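Local coordinates for protein VESB protease (Vibrio cholerae, PDB 4LK4) that probably cleaves peptide bonds within other proteins as a secreted, trypsin-like serine endopeptidase of the peptidase S1 family, at residues A[20-25]-A[153-158]; A[118-123]-A[236-241]; A[277-282]-A[301-306]; A[290-295]-A[315-320]. The protein carries 1 engineered substitution. All blocks are in the same frame, centred on the assembly; numbering follows the deposited sequence.

Contact 1: residues A[20-25]-A[153-158]; sequences AEWPSI and PILQEV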
loop_
_atom_site.group_PDB
_atom_site.type_symbol
_atom_site.label_atom_id
_atom_site.label_comp_id
_atom_site.label_asym_id
_atom_site.label_seq_id
_atom_site.Cartn_x
_atom_site.Cartn_y
_atom_site.Cartn_z
ATOM N N ALA A 20 4.862 -19.899 -13.353
ATOM C CA ALA A 20 5.167 -19.137 -14.523
ATOM C C ALA A 20 4.036 -18.170 -14.841
ATOM O O ALA A 20 4.266 -17.206 -15.580
ATOM C CB ALA A 20 5.410 -20.070 -15.697
ATOM N N GLU A 21 2.834 -18.405 -14.304
ATOM C CA GLU A 21 1.702 -17.494 -14.526
ATOM C C GLU A 21 1.678 -16.359 -13.507
ATOM O O GLU A 21 0.891 -15.410 -13.629
ATOM C CB GLU A 21 0.355 -18.247 -14.520
ATOM C CG GLU A 21 0.074 -19.051 -15.806
ATOM C CD GLU A 21 -1.016 -20.123 -15.662
ATOM O OE1 GLU A 21 -2.077 -19.860 -15.053
ATOM O OE2 GLU A 21 -0.820 -21.245 -16.173
ATOM N N TRP A 22 2.539 -16.449 -12.496
ATOM C CA TRP A 22 2.552 -15.445 -11.445
ATOM C C TRP A 22 3.970 -14.975 -11.103
ATOM O O TRP A 22 4.403 -15.076 -9.969
ATOM C CB TRP A 22 1.859 -16.016 -10.214
ATOM C CG TRP A 22 0.422 -16.349 -10.424
ATOM C CD1 TRP A 22 -0.105 -17.555 -10.767
ATOM C CD2 TRP A 22 -0.680 -15.471 -10.245
ATOM N NE1 TRP A 22 -1.472 -17.481 -10.828
ATOM C CE2 TRP A 22 -1.848 -16.205 -10.524
ATOM C CE3 TRP A 22 -0.797 -14.120 -9.908
ATOM C CZ2 TRP A 22 -3.109 -15.633 -10.468
ATOM C CZ3 TRP A 22 -2.037 -13.564 -9.848
ATOM C CH2 TRP A 22 -3.178 -14.312 -10.130
ATOM N N PRO A 23 4.698 -14.453 -12.099
ATOM C CA PRO A 23 6.063 -14.014 -11.804
ATOM C C PRO A 23 6.097 -12.725 -10.992
ATOM O O PRO A 23 7.111 -12.450 -10.329
ATOM C CB PRO A 23 6.694 -13.848 -13.187
ATOM C CG PRO A 23 5.547 -13.561 -14.105
ATOM C CD PRO A 23 4.323 -14.204 -13.505
ATOM N N SER A 24 4.990 -11.976 -10.987
ATOM C CA SER A 24 4.931 -10.709 -10.260
ATOM C C SER A 24 4.310 -10.794 -8.865
ATOM O O SER A 24 4.145 -9.777 -8.207
ATOM C CB SER A 24 4.192 -9.656 -11.103
ATOM O OG SER A 24 4.920 -9.298 -12.286
ATOM N N ILE A 25 3.952 -11.983 -8.397
ATOM C CA ILE A 25 3.396 -12.125 -7.045
ATOM C C ILE A 25 4.451 -11.779 -5.999
ATOM O O ILE A 25 5.653 -11.912 -6.238
ATOM C CB ILE A 25 2.944 -13.565 -6.785
ATOM C CG1 ILE A 25 2.048 -13.688 -5.564
ATOM C CG2 ILE A 25 4.150 -14.465 -6.553
ATOM C CD1 ILE A 25 0.720 -12.987 -5.691
ATOM N N PRO A 153 2.974 -24.053 1.955
ATOM C CA PRO A 153 4.013 -23.159 1.486
ATOM C C PRO A 153 3.913 -22.793 0.020
ATOM O O PRO A 153 4.714 -22.009 -0.469
ATOM C CB PRO A 153 5.299 -23.933 1.794
ATOM C CG PRO A 153 4.899 -25.353 1.786
ATOM C CD PRO A 153 3.445 -25.439 2.090
ATOM N N ILE A 154 2.922 -23.339 -0.660
ATOM C CA ILE A 154 2.783 -23.239 -2.114
ATOM C C ILE A 154 1.718 -22.187 -2.479
ATOM O O ILE A 154 0.592 -22.168 -1.941
ATOM C CB ILE A 154 2.366 -24.609 -2.702
ATOM C CG1 ILE A 154 3.310 -25.716 -2.226
ATOM C CG2 ILE A 154 2.264 -24.603 -4.233
ATOM C CD1 ILE A 154 4.599 -25.828 -2.996
ATOM N N LEU A 155 2.075 -21.331 -3.420
ATOM C CA LEU A 155 1.157 -20.320 -3.915
ATOM C C LEU A 155 -0.107 -20.966 -4.481
ATOM O O LEU A 155 -0.041 -21.857 -5.304
ATOM C CB LEU A 155 1.868 -19.467 -4.971
ATOM C CG LEU A 155 1.067 -18.356 -5.638
ATOM C CD1 LEU A 155 0.681 -17.285 -4.624
ATOM C CD2 LEU A 155 1.859 -17.769 -6.788
ATOM N N GLN A 156 -1.252 -20.537 -3.979
ATOM C CA GLN A 156 -2.540 -20.970 -4.481
ATOM C C GLN A 156 -3.220 -19.906 -5.364
ATOM O O GLN A 156 -2.938 -18.705 -5.270
ATOM C CB GLN A 156 -3.489 -21.220 -3.334
ATOM C CG GLN A 156 -2.996 -22.126 -2.224
ATOM C CD GLN A 156 -2.942 -23.528 -2.708
ATOM O OE1 GLN A 156 -3.968 -24.131 -3.047
ATOM N NE2 GLN A 156 -1.741 -24.026 -2.861
ATOM N N GLU A 157 -4.148 -20.359 -6.198
ATOM C CA GLU A 157 -5.012 -19.470 -6.942
ATOM C C GLU A 157 -6.442 -19.990 -6.892
ATOM O O GLU A 157 -6.664 -21.141 -6.574
ATOM C CB GLU A 157 -4.519 -19.278 -8.381
ATOM C CG GLU A 157 -4.191 -20.553 -9.148
ATOM C CD GLU A 157 -3.902 -20.318 -10.625
ATOM O OE1 GLU A 157 -4.193 -19.207 -11.104
ATOM O OE2 GLU A 157 -3.393 -21.224 -11.325
ATOM N N VAL A 158 -7.409 -19.126 -7.156
ATOM C CA VAL A 158 -8.803 -19.533 -7.253
ATOM C C VAL A 158 -9.595 -18.506 -8.059
ATOM O O VAL A 158 -9.275 -17.306 -8.073
ATOM C CB VAL A 158 -9.421 -19.707 -5.857
ATOM C CG1 VAL A 158 -9.452 -18.386 -5.107
ATOM C CG2 VAL A 158 -10.814 -20.339 -5.927
HETATM O O HOH W 1 -4.576 -18.404 -13.437
HETATM O O HOH W 2 -4.220 -21.932 -13.837
#
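Ile25 and Leu155 bring the two backbones closest, yet their CA atoms are 9.1 Å apart, so this contact is made by side chains alone. The segment 20-25 passes through a type I turn, Trp22 to Ile25, into the first strand of one barrel of the trypsin fold; 153-158 runs into strand 156-162 of the second. The contact is thus a worked example of how the two barrels of this fold are joined.

Trp22 lies between the barrels, its indole also touching Thr136, Ala138, Pro202 and Val204 of the second. Leu155 uses both methyls: CD2 comes to within 3.8 Å of Trp22 CB, and CD1 lies 4.0 Å from Ile25 CG1, the leucine and isoleucine lying alongside one another and pointing opposite ways. At the N-H edge of the indole, Trp22 NE1 gives a weak hydrogen bond to Glu157 OE1, at 3.2 Å. The oxygen lies in the ring plane, while the carboxylate stands almost perpendicular to the ring, at 86°. A chi1 of 49° tucks Glu157 CG in between the two backbone neighbours of CA, and the extended chain beyond delivers the carboxylate there. Two carboxylates come near each other beside this bond, Glu21 OE1 lying 4.2 Å from Glu157 OE2; bridging water probably eases their repulsion, one molecule donating to Glu157 OE2 at 2.7 Å and to Glu21 OE1 at 3.2 Å.

Contact 2: residues A[118-123]-A[236-241]; sequences ITLAGP and YFRDWI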
loop_
_atom_site.group_PDB
_atom_site.type_symbol
_atom_site.label_atom_id
_atom_site.label_comp_id
_atom_site.label_asym_id
_atom_site.label_seq_id
_atom_site.Cartn_x
_atom_site.Cartn_y
_atom_site.Cartn_z
ATOM N N ILE A 118 3.684 -6.549 -12.540
ATOM C CA ILE A 118 2.296 -6.736 -12.874
ATOM C C ILE A 118 1.788 -5.511 -13.627
ATOM O O ILE A 118 2.353 -4.444 -13.536
ATOM C CB ILE A 118 1.473 -6.964 -11.602
ATOM C CG1 ILE A 118 0.159 -7.673 -11.965
ATOM C CG2 ILE A 118 1.275 -5.659 -10.809
ATOM C CD1 ILE A 118 -0.447 -8.391 -10.772
ATOM N N THR A 119 0.734 -5.687 -14.390
ATOM C CA THR A 119 0.095 -4.603 -15.078
ATOM C C THR A 119 -1.158 -4.320 -14.295
ATOM O O THR A 119 -1.950 -5.225 -14.007
ATOM C CB THR A 119 -0.209 -4.988 -16.541
ATOM O OG1 THR A 119 1.028 -5.255 -17.216
ATOM C CG2 THR A 119 -0.942 -3.854 -17.272
ATOM N N LEU A 120 -1.310 -3.061 -13.910
ATOM C CA LEU A 120 -2.437 -2.641 -13.108
ATOM C C LEU A 120 -3.579 -2.298 -14.015
ATOM O O LEU A 120 -3.368 -1.891 -15.145
ATOM C CB LEU A 120 -2.060 -1.421 -12.277
ATOM C CG LEU A 120 -1.044 -1.613 -11.155
ATOM C CD1 LEU A 120 -0.937 -0.338 -10.336
ATOM C CD2 LEU A 120 -1.436 -2.753 -10.254
ATOM N N ALA A 121 -4.801 -2.467 -13.531
ATOM C CA ALA A 121 -5.972 -2.095 -14.321
ATOM C C ALA A 121 -6.041 -0.559 -14.515
ATOM O O ALA A 121 -5.619 0.209 -13.651
ATOM C CB ALA A 121 -7.230 -2.598 -13.648
ATOM N N GLY A 122 -6.588 -0.143 -15.657
ATOM C CA GLY A 122 -6.713 1.256 -16.018
ATOM C C GLY A 122 -7.728 1.945 -15.138
ATOM O O GLY A 122 -8.631 1.317 -14.601
ATOM N N PRO A 123 -7.594 3.253 -14.981
ATOM C CA PRO A 123 -8.561 3.969 -14.131
ATOM C C PRO A 123 -10.031 3.688 -14.496
ATOM O O PRO A 123 -10.880 3.654 -13.619
ATOM C CB PRO A 123 -8.238 5.447 -14.382
ATOM C CG PRO A 123 -6.902 5.477 -15.058
ATOM C CD PRO A 123 -6.620 4.139 -15.648
ATOM N N TYR A 236 -9.607 2.754 -8.922
ATOM C CA TYR A 236 -9.971 3.956 -8.214
ATOM C C TYR A 236 -8.726 4.592 -7.615
ATOM O O TYR A 236 -8.768 5.752 -7.221
ATOM C CB TYR A 236 -10.995 3.571 -7.130
ATOM C CG TYR A 236 -11.467 4.667 -6.200
ATOM C CD1 TYR A 236 -12.505 5.516 -6.558
ATOM C CD2 TYR A 236 -10.899 4.835 -4.970
ATOM C CE1 TYR A 236 -12.951 6.528 -5.712
ATOM C CE2 TYR A 236 -11.329 5.838 -4.109
ATOM C CZ TYR A 236 -12.358 6.676 -4.494
ATOM O OH TYR A 236 -12.788 7.652 -3.646
ATOM N N PHE A 237 -7.634 3.825 -7.505
ATOM C CA PHE A 237 -6.440 4.269 -6.781
ATOM C C PHE A 237 -5.182 4.528 -7.632
ATOM O O PHE A 237 -4.104 4.756 -7.079
ATOM C CB PHE A 237 -6.134 3.299 -5.610
ATOM C CG PHE A 237 -6.970 3.560 -4.363
ATOM C CD1 PHE A 237 -6.966 4.802 -3.754
ATOM C CD2 PHE A 237 -7.764 2.565 -3.819
ATOM C CE1 PHE A 237 -7.735 5.037 -2.619
ATOM C CE2 PHE A 237 -8.547 2.790 -2.716
ATOM C CZ PHE A 237 -8.528 4.031 -2.103
ATOM N N ARG A 238 -5.319 4.555 -8.956
ATOM C CA ARG A 238 -4.166 4.705 -9.837
ATOM C C ARG A 238 -3.336 5.954 -9.549
ATOM O O ARG A 238 -2.101 5.874 -9.516
ATOM C CB ARG A 238 -4.621 4.679 -11.287
ATOM C CG ARG A 238 -5.239 3.347 -11.707
ATOM C CD ARG A 238 -4.268 2.214 -11.495
ATOM N NE ARG A 238 -2.981 2.550 -12.083
ATOM C CZ ARG A 238 -2.644 2.328 -13.353
ATOM N NH1 ARG A 238 -3.482 1.733 -14.181
ATOM N NH2 ARG A 238 -1.451 2.705 -13.788
ATOM N N ASP A 239 -3.995 7.094 -9.325
ATOM C CA ASP A 239 -3.278 8.316 -9.009
ATOM C C ASP A 239 -2.576 8.226 -7.677
ATOM O O ASP A 239 -1.449 8.736 -7.530
ATOM C CB ASP A 239 -4.204 9.543 -8.991
ATOM C CG ASP A 239 -4.725 9.901 -10.371
ATOM O OD1 ASP A 239 -4.240 9.348 -11.381
ATOM O OD2 ASP A 239 -5.640 10.722 -10.434
ATOM N N TRP A 240 -3.231 7.618 -6.692
ATOM C CA TRP A 240 -2.598 7.522 -5.381
ATOM C C TRP A 240 -1.336 6.667 -5.497
ATOM O O TRP A 240 -0.287 6.989 -4.924
ATOM C CB TRP A 240 -3.569 6.987 -4.330
ATOM C CG TRP A 240 -2.950 6.919 -2.991
ATOM C CD1 TRP A 240 -2.936 7.909 -2.047
ATOM C CD2 TRP A 240 -2.206 5.827 -2.448
ATOM N NE1 TRP A 240 -2.240 7.487 -0.939
ATOM C CE2 TRP A 240 -1.775 6.215 -1.165
ATOM C CE3 TRP A 240 -1.840 4.558 -2.932
ATOM C CZ2 TRP A 240 -1.010 5.387 -0.356
ATOM C CZ3 TRP A 240 -1.081 3.749 -2.132
ATOM C CH2 TRP A 240 -0.670 4.172 -0.852
ATOM N N ILE A 241 -1.433 5.609 -6.297
ATOM C CA ILE A 241 -0.316 4.694 -6.499
ATOM C C ILE A 241 0.822 5.391 -7.223
ATOM O O ILE A 241 1.966 5.269 -6.844
ATOM C CB ILE A 241 -0.746 3.442 -7.297
ATOM C CG1 ILE A 241 -1.695 2.614 -6.436
ATOM C CG2 ILE A 241 0.464 2.587 -7.691
ATOM C CD1 ILE A 241 -2.552 1.656 -7.209
#
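Arg238, in the first turn of helix 238-243, meets Leu120, Ala121 and Gly122 where the irregular segment 118-123 runs by the helix start, the backbones coming closest at Pro123 and Tyr236, 6.1 Å between CA atoms. Phe237 is at the N-cap of the helix, and Arg238 is the side chain that carries the contact. Its chain is bent at both chi2 and chi3, which brings the guanidinium to the loop. There NH1 donates to Ala121 O at 2.7 Å, with an N-H...O angle of 151°. The acceptor lies close to the guanidinium plane, but the donor stands well above the plane of the carbonyl, so the bond is not directed at a lone pair. The same carbonyl is also approached by the aliphatic part of the arginine, Arg238 CD being 3.2 Å from Ala121 O.

Leu120 CB lies over one face of the guanidinium, offset toward its rim, with Arg238 CZ 3.9 Å away. From this position the leucine reaches on to the helix's next turn and meets Ile241 tip to tip, CD1 to CD1 at 4.0 Å. Leu120 CB thus covers part of the guanidinium face, while its CD1 touches both Arg238 NE and Ile241 CD1.

As in trypsin-like proteases, a helix at the end of the protease domain packs on the body of the fold; here it meets the loop 118-123. Leu120 and Ile241 both rest on Leu46 of strand 39-46 in the first barrel, while the backbone of Ala121 is bonded to Gln211 of strand 211-216 in the second, and Gly122 O accepts from Ser235 just ahead of the helix.

Contact 3: residues A[277-282]-A[301-306]; sequences ALTYTG and TKVTLA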
loop_
_atom_site.group_PDB
_atom_site.type_symbol
_atom_site.label_atom_id
_atom_site.label_comp_id
_atom_site.label_asym_id
_atom_site.label_seq_id
_atom_site.Cartn_x
_atom_site.Cartn_y
_atom_site.Cartn_z
ATOM N N ALA A 277 17.072 16.237 -11.082
ATOM C CA ALA A 277 17.056 17.004 -9.849
ATOM C C ALA A 277 15.647 17.457 -9.452
ATOM O O ALA A 277 14.792 17.707 -10.299
ATOM C CB ALA A 277 17.971 18.214 -9.985
ATOM N N LEU A 278 15.448 17.589 -8.146
ATOM C CA LEU A 278 14.194 18.047 -7.557
ATOM C C LEU A 278 14.412 19.440 -6.986
ATOM O O LEU A 278 15.475 19.698 -6.427
ATOM C CB LEU A 278 13.831 17.118 -6.413
ATOM C CG LEU A 278 12.481 16.432 -6.453
ATOM C CD1 LEU A 278 12.414 15.488 -7.640
ATOM C CD2 LEU A 278 12.287 15.705 -5.137
ATOM N N THR A 279 13.433 20.338 -7.111
ATOM C CA THR A 279 13.554 21.680 -6.503
ATOM C C THR A 279 12.379 21.941 -5.577
ATOM O O THR A 279 11.230 21.917 -6.000
ATOM C CB THR A 279 13.611 22.808 -7.552
ATOM O OG1 THR A 279 14.688 22.575 -8.462
ATOM C CG2 THR A 279 13.811 24.170 -6.882
ATOM N N TYR A 280 12.684 22.188 -4.311
ATOM C CA TYR A 280 11.672 22.500 -3.309
ATOM C C TYR A 280 11.030 23.830 -3.659
ATOM O O TYR A 280 11.702 24.837 -3.719
ATOM C CB TYR A 280 12.342 22.575 -1.939
ATOM C CG TYR A 280 11.453 22.811 -0.742
ATOM C CD1 TYR A 280 10.184 22.264 -0.638
ATOM C CD2 TYR A 280 11.933 23.524 0.327
ATOM C CE1 TYR A 280 9.408 22.477 0.492
ATOM C CE2 TYR A 280 11.181 23.729 1.462
ATOM C CZ TYR A 280 9.918 23.209 1.550
ATOM O OH TYR A 280 9.208 23.459 2.715
ATOM N N THR A 281 9.722 23.804 -3.882
ATOM C CA THR A 281 8.983 24.937 -4.455
ATOM C C THR A 281 7.751 25.337 -3.646
ATOM O O THR A 281 7.202 26.414 -3.851
ATOM C CB THR A 281 8.465 24.567 -5.856
ATOM O OG1 THR A 281 9.451 23.808 -6.559
ATOM C CG2 THR A 281 8.141 25.778 -6.650
ATOM N N GLY A 282 7.286 24.461 -2.759
ATOM C CA GLY A 282 6.143 24.788 -1.910
ATOM C C GLY A 282 5.902 23.852 -0.736
ATOM O O GLY A 282 6.510 22.786 -0.629
ATOM N N THR A 301 16.877 25.153 3.266
ATOM C CA THR A 301 18.304 25.459 3.226
ATOM C C THR A 301 18.940 24.878 1.972
ATOM O O THR A 301 19.687 25.552 1.293
ATOM C CB THR A 301 19.060 24.913 4.451
ATOM O OG1 THR A 301 18.478 25.425 5.659
ATOM C CG2 THR A 301 20.534 25.330 4.381
ATOM N N LYS A 302 18.663 23.611 1.682
ATOM C CA LYS A 302 19.206 22.967 0.481
ATOM C C LYS A 302 18.509 23.415 -0.815
ATOM O O LYS A 302 19.182 23.688 -1.801
ATOM C CB LYS A 302 19.136 21.445 0.604
ATOM C CG LYS A 302 19.981 20.864 1.723
ATOM C CD LYS A 302 20.115 19.360 1.535
ATOM C CE LYS A 302 20.780 18.702 2.735
ATOM N NZ LYS A 302 21.412 17.399 2.368
ATOM N N VAL A 303 17.175 23.471 -0.801
ATOM C CA VAL A 303 16.334 23.873 -1.959
ATOM C C VAL A 303 16.328 22.875 -3.110
ATOM O O VAL A 303 15.270 22.379 -3.491
ATOM C CB VAL A 303 16.699 25.260 -2.505
ATOM C CG1 VAL A 303 15.727 25.668 -3.590
ATOM C CG2 VAL A 303 16.665 26.272 -1.380
ATOM N N THR A 304 17.502 22.593 -3.668
ATOM C CA THR A 304 17.650 21.623 -4.765
ATOM C C THR A 304 18.234 20.297 -4.270
ATOM O O THR A 304 19.140 20.273 -3.433
ATOM C CB THR A 304 18.499 22.223 -5.921
ATOM O OG1 THR A 304 17.616 22.819 -6.880
ATOM C CG2 THR A 304 19.357 21.166 -6.644
ATOM N N LEU A 305 17.702 19.207 -4.817
ATOM C CA LEU A 305 18.045 17.838 -4.414
ATOM C C LEU A 305 18.446 17.023 -5.624
ATOM O O LEU A 305 17.609 16.676 -6.446
ATOM C CB LEU A 305 16.853 17.142 -3.751
ATOM C CG LEU A 305 16.410 17.646 -2.377
ATOM C CD1 LEU A 305 15.362 16.712 -1.789
ATOM C CD2 LEU A 305 17.606 17.769 -1.440
ATOM N N ALA A 306 19.735 16.737 -5.722
ATOM C CA ALA A 306 20.260 15.931 -6.807
ATOM C C ALA A 306 19.924 14.474 -6.499
ATOM O O ALA A 306 19.290 14.184 -5.492
ATOM C CB ALA A 306 21.766 16.142 -6.928
#
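Tyr280 N donates to Val303 O at 2.7 Å. Leu278 and Leu305 then form a hydrogen-bonded antiparallel pair: Leu278 N reaches Leu305 O at 2.9 Å, and Leu305 N returns to Leu278 O at 2.8 Å. Between these bonds, the non-hydrogen-bonded pair Thr279 and Thr304 adds a weak side-chain bond, OG1 to OG1 at 3.3 Å.

The short strand 304-305 is thereby added as an outermost strand to the sheet of the Ig-like domain. Val303, with positive phi, makes the exit from helix 298-302 that turns the chain into this pairing. Strand 278-283 pairs on its other edge with strand 324-335, where Thr281 and Gly282 both face Ile332 in a classic beta bulge.

Leu278 and Leu305 meet CB to CB at 4.0 Å on one face, Leu278 packing on Phe333 and Tyr335. Thr279 and Thr304 occupy the other face; Thr279 CG2 also lies 4.1 Å from Val303 CG1. Tyr280, its CG anti to the backbone N at -177°, carries its ring away from Val303, and its OH is bonded to Asn283 and Asp297. Tyr280 and Leu305 each touch one half of the Cys299-Cys311 disulfide, Tyr280 at Cys299 and Leu305 at Cys311.

Contact 4: residues A[290-295]-A[315-320]; sequences ADFSVL and VAVDAQ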
loop_
_atom_site.group_PDB
_atom_site.type_symbol
_atom_site.label_atom_id
_atom_site.label_comp_id
_atom_site.label_asym_id
_atom_site.label_seq_id
_atom_site.Cartn_x
_atom_site.Cartn_y
_atom_site.Cartn_z
ATOM N N ALA A 290 -2.054 26.937 14.933
ATOM C CA ALA A 290 -1.021 27.482 15.809
ATOM C C ALA A 290 -0.323 26.423 16.651
ATOM O O ALA A 290 0.837 26.585 16.993
ATOM C CB ALA A 290 -1.624 28.534 16.713
ATOM N N ASP A 291 -1.035 25.353 16.996
ATOM C CA ASP A 291 -0.421 24.188 17.637
ATOM C C ASP A 291 0.801 23.680 16.872
ATOM O O ASP A 291 1.769 23.205 17.461
ATOM C CB ASP A 291 -1.407 23.018 17.676
ATOM C CG ASP A 291 -2.627 23.292 18.519
ATOM O OD1 ASP A 291 -2.520 24.032 19.510
ATOM O OD2 ASP A 291 -3.696 22.736 18.189
ATOM N N PHE A 292 0.724 23.728 15.548
ATOM C CA PHE A 292 1.757 23.157 14.708
ATOM C C PHE A 292 2.787 24.221 14.401
ATOM O O PHE A 292 2.457 25.379 14.294
ATOM C CB PHE A 292 1.129 22.612 13.433
ATOM C CG PHE A 292 2.111 22.041 12.473
ATOM C CD1 PHE A 292 2.742 22.854 11.545
ATOM C CD2 PHE A 292 2.398 20.684 12.483
ATOM C CE1 PHE A 292 3.655 22.330 10.651
ATOM C CE2 PHE A 292 3.305 20.149 11.586
ATOM C CZ PHE A 292 3.935 20.976 10.670
ATOM N N SER A 293 4.041 23.817 14.299
ATOM C CA SER A 293 5.125 24.739 14.015
ATOM C C SER A 293 6.277 23.979 13.357
ATOM O O SER A 293 6.403 22.769 13.525
ATOM C CB SER A 293 5.571 25.470 15.298
ATOM O OG SER A 293 5.758 24.594 16.416
ATOM N N VAL A 294 7.087 24.690 12.579
ATOM C CA VAL A 294 8.263 24.123 11.928
ATOM C C VAL A 294 9.507 24.616 12.641
ATOM O O VAL A 294 9.876 25.760 12.497
ATOM C CB VAL A 294 8.355 24.569 10.455
ATOM C CG1 VAL A 294 9.612 24.006 9.791
ATOM C CG2 VAL A 294 7.108 24.149 9.709
ATOM N N LEU A 295 10.175 23.765 13.398
ATOM C CA LEU A 295 11.378 24.202 14.100
ATOM C C LEU A 295 12.553 24.399 13.161
ATOM O O LEU A 295 13.403 25.229 13.401
ATOM C CB LEU A 295 11.761 23.190 15.170
ATOM C CG LEU A 295 10.656 22.881 16.177
ATOM C CD1 LEU A 295 11.225 22.076 17.333
ATOM C CD2 LEU A 295 9.989 24.157 16.675
ATOM N N VAL A 315 9.456 19.215 12.790
ATOM C CA VAL A 315 8.194 19.848 13.128
ATOM C C VAL A 315 7.836 19.597 14.557
ATOM O O VAL A 315 8.332 18.670 15.169
ATOM C CB VAL A 315 7.035 19.366 12.237
ATOM C CG1 VAL A 315 7.418 19.523 10.779
ATOM C CG2 VAL A 315 6.632 17.935 12.543
ATOM N N ALA A 316 6.952 20.436 15.068
ATOM C CA ALA A 316 6.535 20.337 16.444
ATOM C C ALA A 316 5.046 20.568 16.635
ATOM O O ALA A 316 4.380 21.182 15.809
ATOM C CB ALA A 316 7.336 21.305 17.307
ATOM N N VAL A 317 4.545 20.048 17.748
ATOM C CA VAL A 317 3.174 20.240 18.167
ATOM C C VAL A 317 3.194 20.588 19.638
ATOM O O VAL A 317 3.738 19.842 20.449
ATOM C CB VAL A 317 2.324 18.970 17.968
ATOM C CG1 VAL A 317 0.954 19.140 18.617
ATOM C CG2 VAL A 317 2.179 18.663 16.490
ATOM N N ASP A 318 2.595 21.726 19.965
ATOM C CA ASP A 318 2.446 22.177 21.339
ATOM C C ASP A 318 1.081 21.675 21.776
ATOM O O ASP A 318 0.062 22.327 21.552
ATOM C CB ASP A 318 2.543 23.712 21.411
ATOM C CG ASP A 318 2.610 24.245 22.839
ATOM O OD1 ASP A 318 2.981 23.476 23.758
ATOM O OD2 ASP A 318 2.319 25.446 23.042
ATOM N N ALA A 319 1.065 20.478 22.347
ATOM C CA ALA A 319 -0.170 19.870 22.813
ATOM C C ALA A 319 -0.477 20.386 24.202
ATOM O O ALA A 319 0.181 20.003 25.179
ATOM C CB ALA A 319 -0.046 18.361 22.833
ATOM N N GLN A 320 -1.464 21.269 24.283
ATOM C CA GLN A 320 -1.855 21.867 25.549
ATOM C C GLN A 320 -3.259 21.441 25.982
ATOM O O GLN A 320 -3.674 21.771 27.087
ATOM C CB GLN A 320 -1.738 23.391 25.453
ATOM C CG GLN A 320 -0.302 23.886 25.277
ATOM C CD GLN A 320 0.554 23.755 26.547
ATOM O OE1 GLN A 320 0.399 24.534 27.503
ATOM N NE2 GLN A 320 1.478 22.785 26.555
#
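With chi1 at 178°, the Phe292 ring swings to the side opposite its own N, and this torsion carries it along the strand pair to Val315, two places before its direct partner Val317. The ring end makes the contact, CZ lying 3.8 Å from Val315 CG1 in an oblique approach. Leu295, by contrast, turns CG beside its own N, chi1 -55°, which lays the fork of the side chain against a single methyl: Leu295 CG is 3.8 Å from Ala316 CB, with both of its CD branches hardly farther.

These placements rest on an antiparallel ladder in which Ser293 and Ala316 form the hydrogen-bonded pair. Ala316 N gives to Ser293 O at 2.9 Å, and Ser293 N to Ala316 O at 3.1 Å. Two residues along, Asp318 N is bonded to Asp291 O at 3.0 Å, so the pairing extends past the start of strand 292-294. CA-H...O contacts accompany these bonds, among them Val317 CA to Asp291 O at 3.4 Å. The axes of the segments 292-294 and 315-319 run at 150° to each other, short of strictly antiparallel, and at Leu295 the chain turns a corner.

Strand 292-297 is an outermost strand of the Ig-like sheet, and 310-319 stands between it and strand 262-272, to which Val315 and Val317 are bonded through their backbones. Val315 and Val317, on the Phe292 face, pack on Ile346 of strand 338-349, and Val317 also on Tyr325 and Tyr327 of strand 324-335, consistent with a sheet folded over on itself as a sandwich. Ser293, on the other face, touches Lys263, and Leu295 at the corner touches Ser265, both of strand 262-272.

Overall arrangement
From the N terminus, contact 1 joins the approach to the first barrel strand with the second barrel, closing a long loop. Contact 2 starts within that loop, at 118-123, and closes beyond it at the helix 238-243, so the two cross; they also touch, through Ser24 and Ile118. Together they tie both barrels, their connection and the C-terminal helix of the protease fold. The chain then enters the Ig-like domain, where contacts 3 and 4 close short loops that likewise cross, their centres 24 Å apart. They join different strands to one sheet, each including an outermost one. Contacts 2 and 3 approach no nearer than about 15 Å between nearest atoms.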